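Local structure of endonuclease MutS2 (4OD6) at residues R59-L62 with K63-N67. The protein probably senses collided ribosomes and splits them with energy from ATP hydrolysis, the part described here being its Smr domain, probably the nuclease module. Residues are numbered along the deposited sequence; the frame is centred on the assembly and turned at random. Where two conformers were deposited one is given.
Sequences RDYL and KTDKN
From Tyr61 to Asp65 the chain leaves helix 53-62, which ends at Leu62, and the bonding changes from four residues back to three: Lys63 N gives only a weak bond to Arg59 O, whereas Thr64 N reaches Tyr61 O (3.2 Å) from above the carbonyl plane, and Asp65 N makes a weak bond to Leu62 O. Carbonyls in the last turn of a helix, where the run of i+4 N-H partners gives out, are commonly hydrated. Here Thr64 OG1 hydrogen-bonds to two waters, one donating to Asp60 O and the other to Tyr61 O. The Tyr61 side chain, with CG anti to its own N (chi1 163°), extends along the exit path until its hydroxyl meets Asp65 OD2 in a weak bond, its length doubtful because the hydroxyl is less surely placed; ring and carboxylate stand nearly perpendicular, 83° apart. The stronger partner of that hydroxyl is Arg29 of helix 21-38, hydrogen-bonded through NH1. The other carboxylate oxygen, Asp65 OD1, accepts from Asn67 N (2.8 Å), closing an Asx turn. Lys63 CG, CD and CE pass close to Arg59 O, and the chain crosses Asp60 at about a right angle, NZ reaching a long salt bridge to Asp60 OD1 (4.0 Å). Leu62 packs onto Val68 and Phe71 of strand 68-73 and Thr84 and Val86 of strand 83-88, while Tyr61 and Asp65 rest on Val25 and Ile32 of helix 21-38, respectively.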
loop_
_atom_site.group_PDB
_atom_site.type_symbol
_atom_site.label_atom_id
_atom_site.label_comp_id
_atom_site.label_asym_id
_atom_site.label_seq_id
_atom_site.Cartn_x
_atom_site.Cartn_y
_atom_site.Cartn_z
ATOM N N ARG A 59 0.921 -6.432 3.755
ATOM C CA ARG A 59 1.710 -7.233 2.846
ATOM C C ARG A 59 1.044 -8.559 2.642
ATOM O O ARG A 59 1.043 -9.150 1.599
ATOM C CB ARG A 59 3.113 -7.397 3.372
ATOM C CG ARG A 59 3.953 -6.125 3.310
ATOM C CD ARG A 59 5.259 -6.287 4.037
ATOM N NE ARG A 59 5.974 -7.451 3.565
ATOM C CZ ARG A 59 6.803 -7.442 2.544
ATOM N NH1 ARG A 59 7.027 -6.318 1.881
ATOM N NH2 ARG A 59 7.379 -8.572 2.176
ATOM N N ASP A 60 0.475 -9.068 3.732
ATOM C CA ASP A 60 -0.212 -10.359 3.660
ATOM C C ASP A 60 -1.413 -10.297 2.722
ATOM O O ASP A 60 -1.647 -11.213 1.934
ATOM C CB ASP A 60 -0.666 -10.798 5.054
ATOM C CG ASP A 60 -1.480 -12.077 5.027
ATOM O OD1 ASP A 60 -0.878 -13.161 4.907
ATOM O OD2 ASP A 60 -2.722 -11.998 5.126
ATOM N N TYR A 61 -2.168 -9.206 2.804
ATOM C CA TYR A 61 -3.297 -8.997 1.909
ATOM C C TYR A 61 -2.827 -8.825 0.460
ATOM O O TYR A 61 -3.440 -9.349 -0.467
ATOM C CB TYR A 61 -4.125 -7.773 2.354
ATOM C CG TYR A 61 -5.055 -7.253 1.275
ATOM C CD1 TYR A 61 -6.308 -7.812 1.082
ATOM C CD2 TYR A 61 -4.641 -6.256 0.405
ATOM C CE1 TYR A 61 -7.141 -7.362 0.078
ATOM C CE2 TYR A 61 -5.465 -5.798 -0.600
ATOM C CZ TYR A 61 -6.713 -6.355 -0.760
ATOM O OH TYR A 61 -7.537 -5.904 -1.761
ATOM N N LEU A 62 -1.756 -8.063 0.279
ATOM C CA LEU A 62 -1.320 -7.652 -1.062
ATOM C C LEU A 62 -0.928 -8.993 -1.856
ATOM O O LEU A 62 -0.964 -8.947 -3.108
ATOM C CB LEU A 62 -0.106 -6.783 -0.999
ATOM C CG LEU A 62 -0.451 -5.336 -0.688
ATOM C CD1 LEU A 62 0.763 -4.518 -0.274
ATOM C CD2 LEU A 62 -1.190 -4.726 -1.866
ATOM N N LYS A 63 -0.422 -10.122 -1.242
ATOM C CA LYS A 63 0.108 -11.279 -1.915
ATOM C C LYS A 63 -0.971 -11.859 -2.767
ATOM O O LYS A 63 -0.763 -12.651 -3.647
ATOM C CB LYS A 63 0.591 -12.347 -0.899
ATOM C CG LYS A 63 1.815 -12.005 -0.030
ATOM C CD LYS A 63 1.730 -12.426 1.445
ATOM C CE LYS A 63 2.949 -12.022 2.316
ATOM N NZ LYS A 63 2.843 -12.180 3.822
ATOM N N THR A 64 -2.233 -11.595 -2.400
ATOM C CA THR A 64 -3.367 -12.170 -3.205
ATOM C C THR A 64 -4.373 -11.201 -3.884
ATOM O O THR A 64 -5.362 -11.621 -4.475
ATOM C CB THR A 64 -4.210 -13.206 -2.415
ATOM O OG1 THR A 64 -4.792 -12.581 -1.263
ATOM C CG2 THR A 64 -3.362 -14.403 -2.000
ATOM N N ASP A 65 -4.126 -9.908 -3.790
ATOM C CA ASP A 65 -5.003 -8.922 -4.369
ATOM C C ASP A 65 -4.928 -9.156 -5.962
ATOM O O ASP A 65 -3.828 -9.095 -6.517
ATOM C CB ASP A 65 -4.629 -7.496 -3.980
ATOM C CG ASP A 65 -5.504 -6.411 -4.675
ATOM O OD1 ASP A 65 -5.541 -6.345 -5.886
ATOM O OD2 ASP A 65 -6.125 -5.609 -3.953
ATOM N N LYS A 66 -6.037 -9.295 -6.673
ATOM C CA LYS A 66 -6.018 -9.650 -8.112
ATOM C C LYS A 66 -5.366 -8.607 -9.028
ATOM O O LYS A 66 -5.082 -8.847 -10.184
ATOM C CB LYS A 66 -7.447 -9.920 -8.609
ATOM C CG LYS A 66 -8.337 -8.693 -8.646
ATOM C CD LYS A 66 -9.771 -9.016 -9.037
ATOM C CE LYS A 66 -10.504 -7.790 -9.547
ATOM N NZ LYS A 66 -9.827 -7.191 -10.730
ATOM N N ASN A 67 -5.253 -7.406 -8.502
ATOM C CA ASN A 67 -4.885 -6.194 -9.245
ATOM C C ASN A 67 -3.409 -5.820 -9.109
ATOM O O ASN A 67 -2.932 -4.888 -9.755
ATOM C CB ASN A 67 -5.731 -5.005 -8.782
ATOM C CG ASN A 67 -7.171 -5.097 -9.238
ATOM O OD1 ASN A 67 -7.457 -5.526 -10.354
ATOM N ND2 ASN A 67 -8.090 -4.693 -8.370
HETATM O O HOH W 1 -3.935 -12.852 1.244
HETATM O O HOH W 2 -6.046 -10.296 -1.311
HETATM O O HOH W 3 -1.210 -10.125 -5.616
#